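Side-chain contacts in alanine racemase (Corynebacterium glutamicum, PDB 2DY3), which is a fold-type III pyridoxal-5'-phosphate protein, a two-chain assembly that pairs an N-terminal TIM-barrel domain with a C-terminal beta-rich domain: residues B[86-91]-B[96-101]; B[40-45]-B[65-70]. All blocks are in the same frame, centred on the assembly; numbering follows the deposited sequence.

Contact 1: B[86-91]-B[96-101]; sequences QDFRAA and IDLAVI
Ala91 and Ile96 meet where the short helix of a beta-alpha-beta unit of the TIM barrel hands the chain on to its next strand, 97-100. The polar part of the contact is one backbone bond, from Ile96 N to Ala91 O at 3.1 Å, which ties the helix to the turn that follows it. The amide stands about 41° out of the carbonyl plane, and the N-H...O angle of 146° makes the bond a bent one.

The apolar part lies beside this link. CB of Ile96 rides 3.4 Å from Ala91 O, so the oxygen that accepts the bond is also covered by hydrocarbon. Ala91 CB, directed at the strand, lies alongside the isoleucine, 3.9 Å from both Ile96 CB and Ile96 CD1. Farther along, Leu98 crosses Phe88 at about a right angle, its CD1 lying 3.9 Å from Phe88 CB. With CG between the backbone N and the carbonyl carbon (chi1 62°), the Phe88 ring stands where Leu98 CD1 meets it obliquely, and it extends to Trp82 and to Ala108 and Leu109 of helix 103-110. Leu98 also reaches Leu109, which makes the strand and two helices share one apolar layer.

A further polar bond, within 86-91, caps the helix start. Asp87, the N-cap residue, is the centre of an inverse gamma turn, and its carboxylate turns back over the first turn of helix. Ala90 N donates to Asp87 OD2 at 3.1 Å, reaching that oxygen from above the carboxylate plane.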
ATOM      1  N   GLN B  86      10.963   5.616 -21.828  1.00 17.56           N
ATOM      2  CA  GLN B  86      10.860   4.217 -21.436  1.00 17.24           C
ATOM      3  C   GLN B  86      10.937   3.337 -22.672  1.00 17.38           C
ATOM      4  O   GLN B  86      10.903   3.834 -23.796  1.00 18.88           O
ATOM      5  CB  GLN B  86       9.532   3.943 -20.734  1.00 16.83           C
ATOM      6  CG  GLN B  86       9.196   4.892 -19.607  1.00 17.86           C
ATOM      7  CD  GLN B  86       7.971   4.439 -18.853  1.00 18.58           C
ATOM      8  OE1 GLN B  86       8.060   3.645 -17.907  1.00 22.88           O
ATOM      9  NE2 GLN B  86       6.812   4.918 -19.279  1.00 12.85           N
ATOM     10  N   ASP B  87      11.021   2.031 -22.462  1.00 17.02           N
ATOM     11  CA  ASP B  87      11.078   1.086 -23.571  1.00 18.44           C
ATOM     12  C   ASP B  87       9.651   0.797 -24.056  1.00 18.83           C
ATOM     13  O   ASP B  87       9.134  -0.307 -23.869  1.00 19.03           O
ATOM     14  CB  ASP B  87      11.746  -0.216 -23.115  1.00 18.60           C
ATOM     15  CG  ASP B  87      11.977  -1.186 -24.257  1.00 21.18           C
ATOM     16  OD1 ASP B  87      12.528  -2.275 -24.009  1.00 23.95           O
ATOM     17  OD2 ASP B  87      11.615  -0.859 -25.402  1.00 19.95           O
ATOM     18  N   PHE B  88       9.014   1.788 -24.675  1.00 16.29           N
ATOM     19  CA  PHE B  88       7.654   1.604 -25.160  1.00 16.22           C
ATOM     20  C   PHE B  88       7.637   0.655 -26.353  1.00 17.07           C
ATOM     21  O   PHE B  88       6.622   0.021 -26.632  1.00 18.07           O
ATOM     22  CB  PHE B  88       7.029   2.959 -25.530  1.00 15.87           C
ATOM     23  CG  PHE B  88       7.740   3.682 -26.635  1.00 15.52           C
ATOM     24  CD1 PHE B  88       7.415   3.443 -27.959  1.00 15.63           C
ATOM     25  CD2 PHE B  88       8.727   4.612 -26.351  1.00 16.50           C
ATOM     26  CE1 PHE B  88       8.056   4.120 -28.984  1.00 12.73           C
ATOM     27  CE2 PHE B  88       9.375   5.292 -27.373  1.00 15.96           C
ATOM     28  CZ  PHE B  88       9.035   5.042 -28.689  1.00 15.00           C
ATOM     29  N   ARG B  89       8.771   0.554 -27.043  1.00 18.06           N
ATOM     30  CA  ARG B  89       8.903  -0.333 -28.191  1.00 17.59           C
ATOM     31  C   ARG B  89       8.630  -1.760 -27.744  1.00 16.19           C
ATOM     32  O   ARG B  89       8.074  -2.561 -28.495  1.00 19.01           O
ATOM     33  CB  ARG B  89      10.317  -0.238 -28.792  1.00 18.35           C
ATOM     34  CG  ARG B  89      10.611  -1.274 -29.884  1.00 18.18           C
ATOM     35  CD  ARG B  89       9.584  -1.215 -31.007  1.00 19.00           C
ATOM     36  NE  ARG B  89       9.743  -2.315 -31.955  1.00 20.85           N
ATOM     37  CZ  ARG B  89      10.639  -2.342 -32.941  1.00 23.40           C
ATOM     38  NH1 ARG B  89      11.467  -1.320 -33.124  1.00 20.24           N
ATOM     39  NH2 ARG B  89      10.712  -3.398 -33.744  1.00 23.45           N
ATOM     40  N   ALA B  90       9.026  -2.071 -26.516  1.00 16.95           N
ATOM     41  CA  ALA B  90       8.814  -3.399 -25.952  1.00 17.04           C
ATOM     42  C   ALA B  90       7.320  -3.695 -25.877  1.00 18.82           C
ATOM     43  O   ALA B  90       6.899  -4.841 -26.028  1.00 20.37           O
ATOM     44  CB  ALA B  90       9.431  -3.483 -24.562  1.00 15.43           C
ATOM     45  N   ALA B  91       6.522  -2.656 -25.646  1.00 17.29           N
ATOM     46  CA  ALA B  91       5.077  -2.820 -25.555  1.00 17.56           C
ATOM     47  C   ALA B  91       4.511  -3.035 -26.955  1.00 17.94           C
ATOM     48  O   ALA B  91       3.690  -3.934 -27.177  1.00 17.68           O
ATOM     49  CB  ALA B  91       4.450  -1.596 -24.913  1.00 19.77           C
ATOM     50  N   ILE B  96       0.617  -4.102 -27.779  1.00 19.50           N
ATOM     51  CA  ILE B  96      -0.026  -3.253 -26.788  1.00 18.03           C
ATOM     52  C   ILE B  96      -0.288  -1.892 -27.430  1.00 17.00           C
ATOM     53  O   ILE B  96       0.621  -1.276 -27.986  1.00 14.12           O
ATOM     54  CB  ILE B  96       0.878  -3.059 -25.542  1.00 18.85           C
ATOM     55  CG1 ILE B  96       1.014  -4.387 -24.795  1.00 16.68           C
ATOM     56  CG2 ILE B  96       0.290  -1.979 -24.630  1.00 16.67           C
ATOM     57  CD1 ILE B  96       2.071  -4.387 -23.707  1.00 18.22           C
ATOM     58  N   ASP B  97      -1.539  -1.441 -27.387  1.00 16.54           N
ATOM     59  CA  ASP B  97      -1.881  -0.142 -27.947  1.00 15.43           C
ATOM     60  C   ASP B  97      -1.351   0.942 -27.012  1.00 14.36           C
ATOM     61  O   ASP B  97      -1.440   0.816 -25.792  1.00 13.32           O
ATOM     62  CB  ASP B  97      -3.401   0.016 -28.085  1.00 17.36           C
ATOM     63  CG  ASP B  97      -4.001  -0.909 -29.127  1.00 17.32           C
ATOM     64  OD1 ASP B  97      -5.135  -0.638 -29.559  1.00 18.06           O
ATOM     65  OD2 ASP B  97      -3.353  -1.903 -29.512  1.00 18.22           O
ATOM     66  N   LEU B  98      -0.799   2.004 -27.589  1.00 14.01           N
ATOM     67  CA  LEU B  98      -0.265   3.103 -26.801  1.00 13.04           C
ATOM     68  C   LEU B  98      -1.059   4.366 -27.060  1.00 13.23           C
ATOM     69  O   LEU B  98      -1.389   4.679 -28.206  1.00 14.39           O
ATOM     70  CB  LEU B  98       1.201   3.364 -27.163  1.00 11.13           C
ATOM     71  CG  LEU B  98       2.224   2.278 -26.847  1.00 13.33           C
ATOM     72  CD1 LEU B  98       3.585   2.694 -27.386  1.00 11.56           C
ATOM     73  CD2 LEU B  98       2.276   2.045 -25.340  1.00  9.82           C
ATOM     74  N   ALA B  99      -1.370   5.093 -25.994  1.00 11.72           N
ATOM     75  CA  ALA B  99      -2.101   6.344 -26.134  1.00 13.25           C
ATOM     76  C   ALA B  99      -1.129   7.465 -26.499  1.00 13.72           C
ATOM     77  O   ALA B  99      -0.005   7.511 -25.994  1.00 15.12           O
ATOM     78  CB  ALA B  99      -2.805   6.691 -24.822  1.00 11.37           C
ATOM     79  N   VAL B 100      -1.557   8.355 -27.385  1.00 12.34           N
ATOM     80  CA  VAL B 100      -0.742   9.503 -27.749  1.00 15.54           C
ATOM     81  C   VAL B 100      -1.215  10.573 -26.764  1.00 15.76           C
ATOM     82  O   VAL B 100      -2.328  11.080 -26.895  1.00 14.51           O
ATOM     83  CB  VAL B 100      -1.034   9.978 -29.194  1.00 17.04           C
ATOM     84  CG1 VAL B 100      -0.061  11.086 -29.583  1.00 17.16           C
ATOM     85  CG2 VAL B 100      -0.923   8.804 -30.159  1.00 19.17           C
ATOM     86  N   ILE B 101      -0.385  10.912 -25.777  1.00 15.36           N
ATOM     87  CA  ILE B 101      -0.792  11.892 -24.777  1.00 16.12           C
ATOM     88  C   ILE B 101      -0.166  13.283 -24.903  1.00 17.01           C
ATOM     89  O   ILE B 101      -0.556  14.208 -24.196  1.00 17.28           O
ATOM     90  CB  ILE B 101      -0.545  11.353 -23.338  1.00 18.75           C
ATOM     91  CG1 ILE B 101       0.945  11.368 -23.012  1.00 18.12           C
ATOM     92  CG2 ILE B 101      -1.080   9.929 -23.212  1.00 17.57           C
ATOM     93  CD1 ILE B 101       1.247  10.987 -21.576  1.00 21.94           C
TER

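Contact 2: B[40-45]-B[65-70]; sequences HGVEKV and AMQLRD
The backbones of Val42 and of Gln67 and Leu68 belong to two helices, 42-50 and 62-70, which make no hydrogen bond directly to each other here and meet through side chains alone. Both are helices of the TIM-barrel domain, separated along the chain by strand 56-59. Gly41 is the N-cap of the first; its carbonyl oxygen accepts from both Lys44 N and Val45 N.

Val42 carries the contact, with one methyl for each partner. CG2, anti to the backbone N, meets Leu68 CD2 at 3.6 Å, the two side chains crossing at about a right angle. Leu68 is buried and also rests on Phe57 and Val59 of strand 56-59, so this methyl pair joins the helix start to the layer over the barrel sheet. CG1 of Val42 lies against the flat face of the Gln67 amide, which arrives from the opposite direction on an extended chain, CG anti to its backbone N (chi1 176°). The nearest amide atom is Gln67 OE1, 3.5 Å from Val42 CG1, with Gln67 CD next at 3.7 Å. This is van der Waals contact between a methyl and a polar group.

On the more solvent-exposed side a water bridges the helices, joining the amide to Glu43 and probably restraining its rotation. It accepts from Gln67 NE2 at 3.0 Å and donates to Glu43 OE2 at 2.7 Å.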
ATOM      1  N   HIS B  40      -7.406  -6.068  -6.622  1.00 16.18           N
ATOM      2  CA  HIS B  40      -8.082  -7.370  -6.525  1.00 17.69           C
ATOM      3  C   HIS B  40      -7.264  -8.548  -7.069  1.00 17.78           C
ATOM      4  O   HIS B  40      -7.690  -9.701  -6.968  1.00 19.60           O
ATOM      5  CB  HIS B  40      -9.437  -7.336  -7.249  1.00 14.83           C
ATOM      6  CG  HIS B  40     -10.488  -6.532  -6.549  1.00 13.04           C
ATOM      7  ND1 HIS B  40     -10.425  -5.161  -6.429  1.00 13.02           N
ATOM      8  CD2 HIS B  40     -11.639  -6.909  -5.943  1.00 13.10           C
ATOM      9  CE1 HIS B  40     -11.491  -4.728  -5.780  1.00 14.14           C
ATOM     10  NE2 HIS B  40     -12.244  -5.769  -5.474  1.00 12.60           N
ATOM     11  N   GLY B  41      -6.096  -8.268  -7.646  1.00 17.05           N
ATOM     12  CA  GLY B  41      -5.271  -9.336  -8.191  1.00 16.30           C
ATOM     13  C   GLY B  41      -5.557  -9.570  -9.664  1.00 17.00           C
ATOM     14  O   GLY B  41      -6.336 -10.458 -10.027  1.00 16.23           O
ATOM     15  N   VAL B  42      -4.914  -8.778 -10.518  1.00 15.59           N
ATOM     16  CA  VAL B  42      -5.119  -8.862 -11.961  1.00 15.69           C
ATOM     17  C   VAL B  42      -4.776 -10.221 -12.563  1.00 18.12           C
ATOM     18  O   VAL B  42      -5.352 -10.622 -13.580  1.00 17.26           O
ATOM     19  CB  VAL B  42      -4.301  -7.763 -12.693  1.00 15.80           C
ATOM     20  CG1 VAL B  42      -2.799  -8.081 -12.639  1.00 13.58           C
ATOM     21  CG2 VAL B  42      -4.784  -7.624 -14.119  1.00 15.88           C
ATOM     22  N   GLU B  43      -3.847 -10.933 -11.938  1.00 19.51           N
ATOM     23  CA  GLU B  43      -3.436 -12.239 -12.433  1.00 22.93           C
ATOM     24  C   GLU B  43      -4.601 -13.223 -12.451  1.00 23.34           C
ATOM     25  O   GLU B  43      -4.640 -14.132 -13.279  1.00 25.51           O
ATOM     26  CB  GLU B  43      -2.287 -12.785 -11.581  1.00 26.01           C
ATOM     27  CG  GLU B  43      -1.798 -14.149 -12.021  1.00 35.20           C
ATOM     28  CD  GLU B  43      -0.363 -14.427 -11.604  1.00 38.63           C
ATOM     29  OE1 GLU B  43       0.084 -15.581 -11.784  1.00 40.34           O
ATOM     30  OE2 GLU B  43       0.318 -13.499 -11.110  1.00 39.50           O
ATOM     31  N   LYS B  44      -5.548 -13.032 -11.540  1.00 21.48           N
ATOM     32  CA  LYS B  44      -6.726 -13.885 -11.458  1.00 20.71           C
ATOM     33  C   LYS B  44      -7.967 -13.195 -12.026  1.00 20.32           C
ATOM     34  O   LYS B  44      -8.788 -13.827 -12.684  1.00 20.93           O
ATOM     35  CB  LYS B  44      -6.997 -14.275 -10.002  1.00 21.48           C
ATOM     36  CG  LYS B  44      -5.991 -15.252  -9.425  1.00 25.87           C
ATOM     37  CD  LYS B  44      -6.048 -16.586 -10.155  1.00 30.39           C
ATOM     38  CE  LYS B  44      -5.001 -17.547  -9.620  1.00 33.19           C
ATOM     39  NZ  LYS B  44      -3.637 -16.948  -9.702  1.00 38.01           N
ATOM     40  N   VAL B  45      -8.093 -11.894 -11.775  1.00 18.17           N
ATOM     41  CA  VAL B  45      -9.248 -11.129 -12.231  1.00 17.93           C
ATOM     42  C   VAL B  45      -9.394 -10.974 -13.742  1.00 19.18           C
ATOM     43  O   VAL B  45     -10.464 -11.244 -14.297  1.00 20.61           O
ATOM     44  CB  VAL B  45      -9.258  -9.721 -11.593  1.00 17.09           C
ATOM     45  CG1 VAL B  45     -10.359  -8.872 -12.209  1.00 15.73           C
ATOM     46  CG2 VAL B  45      -9.455  -9.842 -10.082  1.00 16.82           C
ATOM     47  N   ALA B  65       0.395  -3.290 -18.791  1.00 13.51           N
ATOM     48  CA  ALA B  65      -0.052  -3.815 -20.074  1.00 15.12           C
ATOM     49  C   ALA B  65       0.730  -5.087 -20.405  1.00 14.91           C
ATOM     50  O   ALA B  65       0.154  -6.083 -20.840  1.00 17.12           O
ATOM     51  CB  ALA B  65       0.145  -2.772 -21.167  1.00 13.37           C
ATOM     52  N   MET B  66       2.040  -5.056 -20.186  1.00 16.25           N
ATOM     53  CA  MET B  66       2.877  -6.220 -20.463  1.00 18.30           C
ATOM     54  C   MET B  66       2.525  -7.392 -19.546  1.00 18.40           C
ATOM     55  O   MET B  66       2.616  -8.554 -19.955  1.00 16.49           O
ATOM     56  CB  MET B  66       4.367  -5.846 -20.355  1.00 20.90           C
ATOM     57  CG  MET B  66       4.882  -5.080 -21.588  1.00 25.27           C
ATOM     58  SD  MET B  66       6.616  -4.530 -21.552  1.00 34.64           S
ATOM     59  CE  MET B  66       7.469  -6.060 -22.083  1.00 32.65           C
ATOM     60  N   GLN B  67       2.103  -7.090 -18.319  1.00 17.50           N
ATOM     61  CA  GLN B  67       1.716  -8.133 -17.365  1.00 18.22           C
ATOM     62  C   GLN B  67       0.446  -8.834 -17.869  1.00 18.63           C
ATOM     63  O   GLN B  67       0.271 -10.041 -17.680  1.00 18.56           O
ATOM     64  CB  GLN B  67       1.475  -7.528 -15.970  1.00 17.24           C
ATOM     65  CG  GLN B  67       0.968  -8.533 -14.925  1.00 16.89           C
ATOM     66  CD  GLN B  67       0.771  -7.921 -13.543  1.00 16.90           C
ATOM     67  OE1 GLN B  67       0.338  -6.774 -13.418  1.00 17.87           O
ATOM     68  NE2 GLN B  67       1.073  -8.690 -12.500  1.00 13.90           N
ATOM     69  N   LEU B  68      -0.436  -8.078 -18.516  1.00 18.83           N
ATOM     70  CA  LEU B  68      -1.662  -8.658 -19.053  1.00 18.92           C
ATOM     71  C   LEU B  68      -1.328  -9.678 -20.140  1.00 20.35           C
ATOM     72  O   LEU B  68      -1.913 -10.760 -20.192  1.00 19.15           O
ATOM     73  CB  LEU B  68      -2.573  -7.566 -19.621  1.00 16.20           C
ATOM     74  CG  LEU B  68      -3.224  -6.683 -18.554  1.00 15.53           C
ATOM     75  CD1 LEU B  68      -4.156  -5.675 -19.204  1.00 16.46           C
ATOM     76  CD2 LEU B  68      -3.989  -7.568 -17.579  1.00 15.87           C
ATOM     77  N   ARG B  69      -0.391  -9.326 -21.013  1.00 20.67           N
ATOM     78  CA  ARG B  69       0.005 -10.234 -22.077  1.00 21.18           C
ATOM     79  C   ARG B  69       0.649 -11.462 -21.449  1.00 21.45           C
ATOM     80  O   ARG B  69       0.455 -12.574 -21.930  1.00 20.22           O
ATOM     81  CB  ARG B  69       0.981  -9.551 -23.043  1.00 18.37           C
ATOM     82  CG  ARG B  69       0.321  -8.550 -23.993  1.00 20.93           C
ATOM     83  CD  ARG B  69      -0.522  -9.227 -25.083  1.00 18.62           C
ATOM     84  NE  ARG B  69      -1.147  -8.236 -25.961  1.00 20.49           N
ATOM     85  CZ  ARG B  69      -2.458  -8.021 -26.055  1.00 18.67           C
ATOM     86  NH1 ARG B  69      -3.311  -8.733 -25.331  1.00 16.36           N
ATOM     87  NH2 ARG B  69      -2.916  -7.069 -26.857  1.00 19.39           N
ATOM     88  N   ASP B  70       1.400 -11.248 -20.367  1.00 23.56           N
ATOM     89  CA  ASP B  70       2.069 -12.335 -19.649  1.00 24.27           C
ATOM     90  C   ASP B  70       1.101 -13.408 -19.144  1.00 26.11           C
ATOM     91  O   ASP B  70       1.374 -14.602 -19.274  1.00 26.28           O
ATOM     92  CB  ASP B  70       2.858 -11.794 -18.448  1.00 25.09           C
ATOM     93  CG  ASP B  70       4.249 -11.295 -18.822  1.00 25.62           C
ATOM     94  OD1 ASP B  70       4.674 -11.496 -19.979  1.00 26.76           O
ATOM     95  OD2 ASP B  70       4.923 -10.709 -17.948  1.00 21.79           O
TER
HETATM   96  O   HOH W   1       1.501 -11.685 -12.664  1.00 27.69           O

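Overall arrangement
Helix 62-70 brings the two contacts together, although their centres lie about 17 Å apart. Its residues 65-70 form one half of contact 2, and through Ala65 and Met66 they also pack on Ile96 of contact 1: Ala65 CB sits 3.6 Å from Ile96 CG2. Both contacts are largely buried and both belong to the TIM-barrel domain, yet they illustrate different joints of it. Contact 1 is local, linking a helix to the following strand by a backbone bond and a mainly aliphatic layer. Contact 2 joins two helices distant in sequence, with methyls inside and a water-bridged amide and carboxylate on the outer side.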